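Local coordinates for protein alpha-L-rhamnosidase (Streptomyces avermitilis, PDB 3W5M) that hydrolyses terminal non-reducing alpha-L-rhamnose residues from citrus flavonoids and gum arabic, and binds L-rhamnose through a calcium-dependent carbohydrate-binding module, at residues A[159-165]-A[218-224]; A[254-260]-A[275-281]; A[978-984]-A[1024-1030]; A[990-996]-A[1015-1021]. All coordinates share one frame; numbering follows the deposited sequence. Where two conformers were deposited one is given.

Contact 1 of 4, residues A[159-165]-A[218-224]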
# COMPACT_ATOMS: atom_id res chain seq x y z
N PHE A 159 -28.37 20.54 -31.46
CA PHE A 159 -29.63 20.00 -30.96
C PHE A 159 -30.26 20.96 -29.98
O PHE A 159 -29.54 21.55 -29.15
CB PHE A 159 -29.39 18.69 -30.21
CG PHE A 159 -28.69 17.65 -31.06
CD1 PHE A 159 -27.31 17.70 -31.20
CD2 PHE A 159 -29.42 16.68 -31.76
CE1 PHE A 159 -26.64 16.79 -32.02
CE2 PHE A 159 -28.74 15.75 -32.56
CZ PHE A 159 -27.37 15.81 -32.69
N ARG A 160 -31.59 21.06 -30.06
CA ARG A 160 -32.38 21.87 -29.14
C ARG A 160 -33.62 21.14 -28.68
O ARG A 160 -34.22 20.36 -29.44
CB ARG A 160 -32.83 23.16 -29.83
CG ARG A 160 -31.75 24.23 -29.98
CD ARG A 160 -32.24 25.46 -30.76
NE ARG A 160 -33.51 26.01 -30.26
CZ ARG A 160 -33.60 26.95 -29.32
NH1 ARG A 160 -32.51 27.46 -28.77
NH2 ARG A 160 -34.80 27.39 -28.94
N ARG A 161 -34.04 21.45 -27.45
CA ARG A 161 -35.34 21.02 -26.96
C ARG A 161 -35.83 21.98 -25.90
O ARG A 161 -35.10 22.37 -25.00
CB ARG A 161 -35.34 19.59 -26.40
CG ARG A 161 -36.75 19.07 -26.13
CD ARG A 161 -36.79 17.62 -25.70
NE ARG A 161 -38.11 17.27 -25.17
CZ ARG A 161 -38.44 16.05 -24.75
NH1 ARG A 161 -37.56 15.06 -24.80
NH2 ARG A 161 -39.67 15.84 -24.29
N THR A 162 -37.07 22.39 -26.06
CA THR A 162 -37.73 23.19 -25.03
C THR A 162 -38.72 22.31 -24.31
O THR A 162 -39.61 21.74 -24.96
CB THR A 162 -38.43 24.43 -25.63
OG1 THR A 162 -37.44 25.26 -26.24
CG2 THR A 162 -39.16 25.22 -24.52
N VAL A 163 -38.56 22.20 -22.99
CA VAL A 163 -39.40 21.34 -22.14
C VAL A 163 -40.05 22.11 -21.00
O VAL A 163 -39.43 23.00 -20.41
CB VAL A 163 -38.60 20.16 -21.53
CG1 VAL A 163 -38.42 19.07 -22.56
CG2 VAL A 163 -37.26 20.61 -20.93
N ASP A 164 -41.29 21.74 -20.69
CA ASP A 164 -42.09 22.38 -19.66
C ASP A 164 -41.92 21.54 -18.39
O ASP A 164 -42.39 20.41 -18.30
CB ASP A 164 -43.56 22.43 -20.10
CG ASP A 164 -44.42 23.34 -19.24
OD1 ASP A 164 -43.94 23.87 -18.22
OD2 ASP A 164 -45.61 23.55 -19.58
N LEU A 165 -41.22 22.10 -17.41
CA LEU A 165 -40.88 21.36 -16.19
C LEU A 165 -41.89 21.64 -15.08
O LEU A 165 -42.47 22.72 -15.06
CB LEU A 165 -39.46 21.71 -15.73
CG LEU A 165 -38.36 21.55 -16.80
CD1 LEU A 165 -37.00 21.79 -16.17
CD2 LEU A 165 -38.42 20.16 -17.43
N GLY A 218 -41.76 25.49 -15.61
CA GLY A 218 -42.17 26.07 -16.88
C GLY A 218 -41.17 25.71 -17.96
O GLY A 218 -40.39 24.77 -17.80
N ASN A 219 -41.19 26.46 -19.06
CA ASN A 219 -40.33 26.14 -20.21
C ASN A 219 -38.85 26.41 -19.95
O ASN A 219 -38.48 27.49 -19.49
CB ASN A 219 -40.77 26.94 -21.44
CG ASN A 219 -42.13 26.52 -21.99
OD1 ASN A 219 -42.87 27.36 -22.51
ND2 ASN A 219 -42.46 25.23 -21.92
N ASN A 220 -38.00 25.43 -20.26
CA ASN A 220 -36.55 25.54 -20.13
C ASN A 220 -36.04 25.07 -21.49
O ASN A 220 -36.57 24.08 -22.01
CB ASN A 220 -35.99 24.55 -19.11
CG ASN A 220 -36.36 24.86 -17.67
OD1 ASN A 220 -35.47 25.03 -16.83
ND2 ASN A 220 -37.66 24.90 -17.36
N THR A 221 -35.02 25.73 -22.02
CA THR A 221 -34.43 25.35 -23.30
C THR A 221 -33.11 24.65 -23.07
O THR A 221 -32.20 25.19 -22.45
CB THR A 221 -34.25 26.59 -24.18
OG1 THR A 221 -35.54 27.20 -24.38
CG2 THR A 221 -33.64 26.22 -25.53
N LEU A 222 -33.01 23.41 -23.55
CA LEU A 222 -31.78 22.63 -23.46
C LEU A 222 -31.18 22.68 -24.85
O LEU A 222 -31.92 22.65 -25.85
CB LEU A 222 -32.09 21.17 -23.07
CG LEU A 222 -33.11 21.04 -21.92
CD1 LEU A 222 -33.50 19.60 -21.69
CD2 LEU A 222 -32.53 21.64 -20.65
N ALA A 223 -29.86 22.79 -24.92
CA ALA A 223 -29.18 22.84 -26.20
C ALA A 223 -27.88 22.08 -26.11
O ALA A 223 -27.16 22.17 -25.10
CB ALA A 223 -28.95 24.29 -26.64
N VAL A 224 -27.55 21.35 -27.17
CA VAL A 224 -26.39 20.48 -27.09
C VAL A 224 -25.71 20.59 -28.43
O VAL A 224 -26.38 20.53 -29.45
CB VAL A 224 -26.83 19.01 -26.86
CG1 VAL A 224 -25.70 18.02 -27.07
CG2 VAL A 224 -27.35 18.84 -25.45

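Contact 2 of 4, residues A[254-260]-A[275-281]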
# COMPACT_ATOMS: atom_id res chain seq x y z
N ASP A 254 -34.29 12.07 -27.43
CA ASP A 254 -35.25 11.31 -28.25
C ASP A 254 -35.68 12.18 -29.43
O ASP A 254 -35.11 13.26 -29.63
CB ASP A 254 -36.44 10.75 -27.42
CG ASP A 254 -37.29 11.85 -26.77
OD1 ASP A 254 -37.34 12.98 -27.26
OD2 ASP A 254 -37.92 11.55 -25.73
N ALA A 255 -36.65 11.72 -30.24
CA ALA A 255 -37.06 12.45 -31.46
C ALA A 255 -37.87 13.74 -31.20
O ALA A 255 -38.23 14.46 -32.14
CB ALA A 255 -37.82 11.51 -32.42
N SER A 256 -38.18 14.01 -29.94
CA SER A 256 -38.76 15.31 -29.57
C SER A 256 -37.75 16.47 -29.64
O SER A 256 -38.15 17.65 -29.53
CB SER A 256 -39.39 15.22 -28.18
OG SER A 256 -40.49 14.32 -28.24
N TRP A 257 -36.46 16.15 -29.79
CA TRP A 257 -35.41 17.17 -29.94
C TRP A 257 -35.33 17.55 -31.39
O TRP A 257 -35.55 16.71 -32.27
CB TRP A 257 -34.04 16.64 -29.51
CG TRP A 257 -33.88 16.46 -28.02
CD1 TRP A 257 -34.54 15.58 -27.21
CD2 TRP A 257 -32.97 17.17 -27.19
NE1 TRP A 257 -34.09 15.71 -25.92
CE2 TRP A 257 -33.13 16.68 -25.88
CE3 TRP A 257 -32.03 18.19 -27.42
CZ2 TRP A 257 -32.39 17.19 -24.78
CZ3 TRP A 257 -31.29 18.69 -26.34
CH2 TRP A 257 -31.49 18.19 -25.04
N LYS A 258 -34.99 18.81 -31.64
CA LYS A 258 -34.73 19.29 -33.00
C LYS A 258 -33.23 19.24 -33.23
O LYS A 258 -32.46 19.43 -32.29
CB LYS A 258 -35.22 20.73 -33.19
CG LYS A 258 -36.72 20.92 -33.16
CD LYS A 258 -37.38 20.19 -34.34
CE LYS A 258 -38.72 20.81 -34.73
NZ LYS A 258 -38.58 21.97 -35.65
N SER A 259 -32.82 18.99 -34.48
CA SER A 259 -31.41 18.95 -34.82
C SER A 259 -31.09 19.70 -36.11
O SER A 259 -31.96 19.83 -36.97
CB SER A 259 -30.91 17.50 -34.93
OG SER A 259 -29.50 17.53 -35.20
N THR A 260 -29.85 20.19 -36.24
CA THR A 260 -29.42 20.76 -37.52
C THR A 260 -28.00 20.36 -37.86
O THR A 260 -27.21 20.10 -36.95
CB THR A 260 -29.56 22.29 -37.58
OG1 THR A 260 -29.40 22.72 -38.93
CG2 THR A 260 -28.53 22.99 -36.66
N ASP A 275 -36.04 27.55 -34.18
CA ASP A 275 -35.56 26.26 -34.69
C ASP A 275 -36.70 25.58 -35.41
O ASP A 275 -36.70 24.35 -35.62
CB ASP A 275 -35.01 25.40 -33.54
CG ASP A 275 -36.04 25.15 -32.46
OD1 ASP A 275 -37.23 25.43 -32.70
OD2 ASP A 275 -35.68 24.66 -31.37
N SER A 276 -37.71 26.36 -35.80
CA SER A 276 -38.88 25.72 -36.39
C SER A 276 -38.56 25.02 -37.73
O SER A 276 -39.25 24.07 -38.09
CB SER A 276 -40.09 26.67 -36.46
OG SER A 276 -39.86 27.70 -37.39
N GLY A 277 -37.50 25.45 -38.41
CA GLY A 277 -37.03 24.81 -39.66
C GLY A 277 -36.06 23.65 -39.48
O GLY A 277 -35.63 23.05 -40.47
N TRP A 278 -35.71 23.32 -38.24
CA TRP A 278 -34.77 22.21 -37.93
C TRP A 278 -35.57 20.89 -37.95
O TRP A 278 -36.66 20.83 -37.38
CB TRP A 278 -34.18 22.37 -36.52
CG TRP A 278 -33.14 23.47 -36.32
CD1 TRP A 278 -32.94 24.59 -37.08
CD2 TRP A 278 -32.20 23.54 -35.25
NE1 TRP A 278 -31.91 25.34 -36.57
CE2 TRP A 278 -31.45 24.72 -35.43
CE3 TRP A 278 -31.92 22.71 -34.14
CZ2 TRP A 278 -30.43 25.10 -34.55
CZ3 TRP A 278 -30.91 23.06 -33.26
CH2 TRP A 278 -30.15 24.26 -33.48
N PRO A 279 -35.06 19.83 -38.61
CA PRO A 279 -35.74 18.53 -38.55
C PRO A 279 -35.67 17.91 -37.17
O PRO A 279 -34.82 18.31 -36.35
CB PRO A 279 -34.92 17.66 -39.52
CG PRO A 279 -33.61 18.35 -39.67
CD PRO A 279 -33.86 19.81 -39.46
N ALA A 280 -36.53 16.93 -36.90
CA ALA A 280 -36.44 16.17 -35.66
C ALA A 280 -35.12 15.39 -35.62
O ALA A 280 -34.66 14.89 -36.65
CB ALA A 280 -37.61 15.19 -35.55
N ALA A 281 -34.53 15.29 -34.43
CA ALA A 281 -33.41 14.40 -34.22
C ALA A 281 -33.83 12.96 -34.52
O ALA A 281 -35.01 12.61 -34.38
CB ALA A 281 -32.88 14.51 -32.79
O HOH W 1 -39.02 23.55 -33.24

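Contact 3 of 4, residues A[978-984]-A[1024-1030]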
# COMPACT_ATOMS: atom_id res chain seq x y z
N PHE A 978 40.40 3.85 17.05
CA PHE A 978 39.08 3.29 16.74
C PHE A 978 38.45 2.77 18.04
O PHE A 978 39.09 2.03 18.80
CB PHE A 978 39.26 2.17 15.72
CG PHE A 978 37.97 1.59 15.20
CD1 PHE A 978 37.30 2.17 14.12
CD2 PHE A 978 37.43 0.42 15.76
CE1 PHE A 978 36.12 1.62 13.62
CE2 PHE A 978 36.25 -0.13 15.27
CZ PHE A 978 35.59 0.47 14.20
N VAL A 979 37.22 3.17 18.32
CA VAL A 979 36.46 2.56 19.40
C VAL A 979 35.11 2.07 18.85
O VAL A 979 34.41 2.80 18.14
CB VAL A 979 36.32 3.52 20.62
CG1 VAL A 979 35.76 4.88 20.20
CG2 VAL A 979 35.48 2.91 21.74
N LEU A 980 34.78 0.81 19.13
CA LEU A 980 33.45 0.27 18.84
C LEU A 980 32.81 -0.22 20.13
O LEU A 980 33.44 -0.95 20.91
CB LEU A 980 33.53 -0.87 17.82
CG LEU A 980 32.31 -1.77 17.57
CD1 LEU A 980 31.15 -1.03 16.91
CD2 LEU A 980 32.75 -2.91 16.67
N THR A 981 31.57 0.19 20.39
CA THR A 981 30.79 -0.44 21.45
C THR A 981 29.60 -1.14 20.77
O THR A 981 29.19 -0.76 19.67
CB THR A 981 30.26 0.56 22.50
OG1 THR A 981 29.56 1.62 21.85
CG2 THR A 981 31.41 1.16 23.34
N CYS A 982 29.07 -2.17 21.41
CA CYS A 982 27.88 -2.80 20.88
C CYS A 982 27.10 -3.45 21.98
O CYS A 982 27.61 -3.67 23.09
CB CYS A 982 28.23 -3.78 19.74
SG CYS A 982 29.35 -5.13 20.19
N SER A 983 25.83 -3.71 21.69
CA SER A 983 24.93 -4.36 22.63
C SER A 983 24.32 -5.52 21.85
O SER A 983 23.79 -5.33 20.76
CB SER A 983 23.89 -3.37 23.15
OG SER A 983 23.03 -3.97 24.11
N VAL A 984 24.45 -6.73 22.41
CA VAL A 984 24.03 -7.98 21.79
C VAL A 984 23.08 -8.66 22.77
O VAL A 984 23.42 -8.81 23.95
CB VAL A 984 25.25 -8.90 21.51
CG1 VAL A 984 24.83 -10.26 20.97
CG2 VAL A 984 26.20 -8.24 20.51
N GLY A 1024 25.56 -9.17 25.59
CA GLY A 1024 26.00 -8.13 26.53
C GLY A 1024 26.45 -6.82 25.90
O GLY A 1024 26.26 -6.60 24.70
N SER A 1025 27.04 -5.94 26.74
CA SER A 1025 27.59 -4.65 26.31
C SER A 1025 29.09 -4.77 26.16
O SER A 1025 29.80 -4.93 27.14
CB SER A 1025 27.32 -3.56 27.34
OG SER A 1025 25.94 -3.41 27.61
N HIS A 1026 29.57 -4.67 24.93
CA HIS A 1026 30.98 -4.88 24.65
C HIS A 1026 31.65 -3.62 24.16
O HIS A 1026 30.98 -2.72 23.65
CB HIS A 1026 31.15 -5.99 23.64
CG HIS A 1026 30.29 -7.18 23.93
ND1 HIS A 1026 30.23 -7.76 25.18
CD2 HIS A 1026 29.44 -7.89 23.14
CE1 HIS A 1026 29.38 -8.77 25.15
NE2 HIS A 1026 28.89 -8.87 23.93
N ARG A 1027 32.98 -3.58 24.33
CA ARG A 1027 33.81 -2.46 23.92
C ARG A 1027 35.08 -2.98 23.29
O ARG A 1027 35.66 -3.96 23.76
CB ARG A 1027 34.18 -1.61 25.12
CG ARG A 1027 34.87 -0.31 24.76
CD ARG A 1027 35.18 0.48 26.02
NE ARG A 1027 35.60 1.83 25.64
CZ ARG A 1027 34.77 2.87 25.54
NH1 ARG A 1027 33.48 2.74 25.81
NH2 ARG A 1027 35.26 4.05 25.18
N PHE A 1028 35.48 -2.33 22.20
CA PHE A 1028 36.71 -2.68 21.48
C PHE A 1028 37.43 -1.38 21.16
O PHE A 1028 36.82 -0.42 20.69
CB PHE A 1028 36.40 -3.45 20.21
CG PHE A 1028 35.64 -4.74 20.44
CD1 PHE A 1028 34.26 -4.73 20.66
CD2 PHE A 1028 36.30 -5.97 20.40
CE1 PHE A 1028 33.56 -5.91 20.87
CE2 PHE A 1028 35.60 -7.17 20.61
CZ PHE A 1028 34.23 -7.14 20.84
N THR A 1029 38.73 -1.34 21.44
CA THR A 1029 39.54 -0.15 21.25
C THR A 1029 40.86 -0.49 20.54
O THR A 1029 41.48 -1.51 20.84
CB THR A 1029 39.85 0.52 22.60
OG1 THR A 1029 38.65 0.59 23.38
CG2 THR A 1029 40.42 1.94 22.40
N VAL A 1030 41.27 0.37 19.60
CA VAL A 1030 42.57 0.27 18.93
C VAL A 1030 43.18 1.67 19.02
O VAL A 1030 42.63 2.61 18.45
CB VAL A 1030 42.44 -0.16 17.44
CG1 VAL A 1030 43.74 -0.73 16.91
CG2 VAL A 1030 41.35 -1.21 17.28

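Contact 4 of 4, residues A[990-996]-A[1015-1021]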
# COMPACT_ATOMS: atom_id res chain seq x y z
N ALA A 990 27.65 -12.94 18.72
CA ALA A 990 28.13 -12.06 17.66
C ALA A 990 29.52 -12.46 17.19
O ALA A 990 30.30 -13.04 17.95
CB ALA A 990 28.14 -10.63 18.14
N GLU A 991 29.80 -12.14 15.93
CA GLU A 991 31.15 -12.16 15.40
C GLU A 991 31.52 -10.73 15.08
O GLU A 991 30.86 -10.08 14.29
CB GLU A 991 31.18 -13.01 14.16
CG GLU A 991 32.54 -13.08 13.49
CD GLU A 991 32.45 -13.84 12.19
OE1 GLU A 991 32.03 -13.24 11.17
OE2 GLU A 991 32.80 -15.05 12.19
N VAL A 992 32.58 -10.23 15.72
CA VAL A 992 32.94 -8.83 15.63
C VAL A 992 34.25 -8.71 14.87
O VAL A 992 35.19 -9.47 15.14
CB VAL A 992 33.05 -8.20 17.03
CG1 VAL A 992 33.38 -6.71 16.95
CG2 VAL A 992 31.74 -8.39 17.79
N TRP A 993 34.29 -7.80 13.91
CA TRP A 993 35.49 -7.52 13.11
C TRP A 993 35.96 -6.11 13.40
O TRP A 993 35.20 -5.15 13.19
CB TRP A 993 35.19 -7.62 11.63
CG TRP A 993 34.70 -8.93 11.19
CD1 TRP A 993 33.57 -9.58 11.61
CD2 TRP A 993 35.31 -9.78 10.21
NE1 TRP A 993 33.44 -10.78 10.96
CE2 TRP A 993 34.50 -10.93 10.09
CE3 TRP A 993 36.47 -9.68 9.42
CZ2 TRP A 993 34.80 -11.98 9.21
CZ3 TRP A 993 36.77 -10.72 8.55
CH2 TRP A 993 35.93 -11.86 8.46
N ILE A 994 37.19 -5.97 13.90
CA ILE A 994 37.72 -4.66 14.25
C ILE A 994 38.95 -4.36 13.39
O ILE A 994 39.97 -5.02 13.58
CB ILE A 994 38.15 -4.59 15.73
CG1 ILE A 994 37.06 -5.13 16.65
CG2 ILE A 994 38.55 -3.16 16.12
CD1 ILE A 994 35.90 -4.19 16.84
N PRO A 995 38.85 -3.39 12.44
CA PRO A 995 40.03 -3.04 11.64
C PRO A 995 41.21 -2.66 12.53
O PRO A 995 41.05 -1.86 13.47
CB PRO A 995 39.55 -1.85 10.78
CG PRO A 995 38.23 -1.43 11.35
CD PRO A 995 37.65 -2.66 11.99
N ALA A 996 42.36 -3.27 12.26
CA ALA A 996 43.56 -3.04 13.06
C ALA A 996 44.82 -3.23 12.24
O ALA A 996 44.98 -4.25 11.57
CB ALA A 996 43.57 -3.95 14.28
N GLY A 1015 42.61 -7.37 7.43
CA GLY A 1015 43.02 -6.18 8.17
C GLY A 1015 42.31 -5.95 9.49
O GLY A 1015 42.41 -4.87 10.08
N CYS A 1016 41.58 -6.96 9.95
CA CYS A 1016 40.90 -6.88 11.24
C CYS A 1016 41.09 -8.09 12.15
O CYS A 1016 41.29 -9.22 11.70
CB CYS A 1016 39.40 -6.54 11.11
SG CYS A 1016 38.65 -6.55 9.47
N ALA A 1017 41.05 -7.82 13.45
CA ALA A 1017 40.88 -8.84 14.46
C ALA A 1017 39.42 -9.30 14.42
O ALA A 1017 38.51 -8.47 14.36
CB ALA A 1017 41.23 -8.28 15.84
N VAL A 1018 39.22 -10.62 14.43
CA VAL A 1018 37.89 -11.21 14.45
C VAL A 1018 37.66 -11.78 15.84
O VAL A 1018 38.44 -12.62 16.31
CB VAL A 1018 37.76 -12.36 13.43
CG1 VAL A 1018 36.37 -12.97 13.46
CG2 VAL A 1018 38.15 -11.89 12.03
N PHE A 1019 36.59 -11.34 16.50
CA PHE A 1019 36.25 -11.81 17.83
C PHE A 1019 34.95 -12.61 17.81
O PHE A 1019 34.07 -12.38 16.96
CB PHE A 1019 36.11 -10.63 18.78
CG PHE A 1019 37.38 -9.88 18.99
CD1 PHE A 1019 38.33 -10.33 19.91
CD2 PHE A 1019 37.64 -8.71 18.29
CE1 PHE A 1019 39.52 -9.63 20.11
CE2 PHE A 1019 38.83 -8.00 18.49
CZ PHE A 1019 39.76 -8.46 19.40
N GLU A 1020 34.83 -13.57 18.72
CA GLU A 1020 33.54 -14.23 18.96
C GLU A 1020 33.13 -13.82 20.34
O GLU A 1020 33.93 -13.87 21.25
CB GLU A 1020 33.67 -15.75 18.89
CG GLU A 1020 34.05 -16.23 17.50
CD GLU A 1020 33.90 -17.73 17.31
OE1 GLU A 1020 34.26 -18.49 18.24
OE2 GLU A 1020 33.43 -18.13 16.22
N VAL A 1021 31.88 -13.40 20.49
CA VAL A 1021 31.42 -12.86 21.76
C VAL A 1021 29.96 -13.31 22.00
O VAL A 1021 29.21 -13.54 21.06
CB VAL A 1021 31.63 -11.32 21.80
CG1 VAL A 1021 30.61 -10.58 20.96
CG2 VAL A 1021 31.66 -10.77 23.23

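Contact 1 of 4, residues A[159-165]-A[218-224]
Phe-159, Asn-220 and Leu-222 lose the most surface where strands 159-165 and 218-224 pair antiparallel, all three on one face of the sheet. Phe-159 exchanges two backbone hydrogen bonds with Val-224, whose O lies in the plane of the Phe-159 ring at its edge, 3.5 Å from Phe-159 CD1. Trp-236 meets this ring edge-to-face. At the other end, the amide of Asn-220 lies against the Leu-165 side chain, which crosses it at about a right angle; Asn-220 ND2 is 3.4 Å from Leu-165 CD1. With CG beside the backbone N (chi1 -69°), Asn-220 ND2 turns back to the carbonyl of His-216 and makes a weak hydrogen bond, 2.8 Å, with Gly-218 O. Were Asn-220 an alanine, the His-216 carbonyl would probably lose this donor and Leu-165 CD1 the flat amide it rests on. Leu-222 sends CD1 to Val-163 CG2, 4.0 Å away, and also packs on Leu-240 of strand 235-244. On the reverse face, Thr-162 OG1 and Thr-221 OG1 share a 3.3 Å hydrogen bond. The paired strands lie inside the five-stranded antiparallel sheet of the CBM67 beta-sandwich, a beta-jelly roll, with the calcium ion about 13 Å from the Phe-159 side chain.

Contact 2 of 4, residues A[254-260]-A[275-281]
Thr-260 and Trp-278 form the tight end of a contact in which the edge strand 258-260 of the CBM67 sheet is met by an irregular segment, each side carrying a type I beta turn (Asp-254 to Trp-257 and Asp-275 to Trp-278). The backbones form a single beta bridge, Lys-258 with Ala-280, flanked by two nearly straight hydrogen bonds, Ser-259 N to Pro-279 O (2.8 Å, 172°) and Ala-281 N to Trp-257 O (2.8 Å, 175°). Thr-260 places OG1 anti to its own N (chi1 -167°), which turns CG2 over one face of the indole, 3.6 Å from the centroid of the Trp-278 six-membered ring, a CH-pi contact. Asp-275 CB lies against the opposite face of the indole, offset from its middle. A serine in place of Trp-278 would probably open a gap between these two and strip Thr-260 CG2 of its aromatic support. Ser-259 CB sits 4.0 Å from Ala-281 CA, and its OG bonds to the Trp-158 carbonyl. The loose end is that of the exposed Ala-255 and Ala-280, which meet by little more than a methyl against a carbonyl. Lys-258, on the partly solvent-exposed side, is gripped by carbonyls, its chain bent at chi2 and chi4 and curling over the second turn. Asp-275 bridges to Arg-160 through OD2, while its OD1 takes a hydrogen bond from a water that accepts from the ammonium. Lys-258 NZ reaches Trp-278 O in the carbonyl plane at 2.8 Å and Asp-275 O at 3.0 Å, the latter oxygen met from its other face by Trp-278 N.

Contact 3 of 4, residues A[978-984]-A[1024-1030]
His-1026 faces Cys-982 across the antiparallel pair 978-984 and 1024-1030, as a hydrogen-bonded pair on the inner face of the sheet. His-1026 CB touches Cys-982 SG at 4.0 Å. CG stands beside the backbone N (chi1 -45°), and this swings the imidazole toward the Gly-1024 end, where Gly-1024 O lies over one face of the ring. His-1026 CD2 meets the same Cys-982 SG at 4.0 Å, the sulfur arriving at the ring edge, and also Val-984 CG2 at 4.2 Å, the valine crossing at about a right angle. At the tip NE2 bonds to the Gly-1022 carbonyl, and ND1 to His-1006 ND1, so both ring nitrogens are held and the ring's rotation is fixed. On the outer face the extended Arg-1027 runs alongside Thr-981, NH1 3.6 Å from Thr-981 CG2, and Val-979 CG2 covers one face of the guanidinium, 3.6 Å from Arg-1027 NH2. Phe-1028 turns its ring edge to Leu-980 O. Within this six-stranded sheet of the C-terminal beta-sandwich domain, strand 965-974 flanks 977-984 and the short strand 1003-1004 flanks 1024-1030. The inner face, with Phe-978, Leu-980, Phe-1028 and Val-1030, packs on Ile-994 of strand 989-995 in the opposing sheet.

Contact 4 of 4, residues A[990-996]-A[1015-1021]
In the antiparallel ladder of strands 989-995 and 1016-1021, the Trp-993 and Val-1018 side chains run alongside each other from the same face of the sheet. Val-1018 CG2 stands over one face of the indole, 3.9 Å from the centroid of the Trp-993 six-membered ring and 12° off its normal, a CH-pi contact. Cys-1016 approaches the same ring from its edge, SG 3.8 Å from Trp-993 CE3; a nearly eclipsed chi1 of 9° sets the sulfur there. The indole is also pinned at its nitrogen, since Trp-993 NE1 donates to Glu-991 OE1 at 2.8 Å, the carboxylate oxygen lying near the ring plane while the donor comes from above the carboxylate. Arg-946 adds a cation-pi contact to the indole. Glu-991 CG rests 3.8 Å from Val-1018 CG1, and the chain extended beyond it carries the carboxylate to the indole N-H. These strands belong to one sheet of a beta-sandwich in the C-terminal domain, and the side chains on the other face of the pair point into the sandwich. There Ile-994 CG1 meets the edge of the Phe-1019 ring, 3.8 Å from CE2, and Phe-1019 in turn packs its ring on Phe-1028 of the facing sheet. Farther along, Val-1021 CG1 touches Ala-990 CB at 3.7 Å and Val-992 CG2 slightly farther off. Pro-995 has no N-H to give, but it falls in a non-hydrogen-bonded pair with Cys-1016, so the ladder loses no bond. Beyond the proline the pairing closes with Ala-996 N donating to Gly-1015 O at 2.7 Å and 174°.

Overall arrangement
Contacts 1 and 2 share a sheet of the carbohydrate-binding module, where strand 156-165 lies between strands 218-227 and 258-260; a charge pair also bridges the two contacts. Contacts 3 and 4 lie in two different sheets that face each other, their centres 10 Å apart, with Ile-994, Phe-1019 and Phe-1028 interlocking between them; contact 4 is nested within the loop that contact 3 closes. The two groups sit on opposite sides of the chain's centre, their nearest atoms about 73 Å or more apart. Contacts 1 and 4 are largely buried, whereas 2 and 3 are only partly so. Contacts 1, 3 and 4 combine hydrogen-bonded ladders with apolar packing, while contact 2 relies on turns, side-chain-to-carbonyl bonds and an aromatic contact.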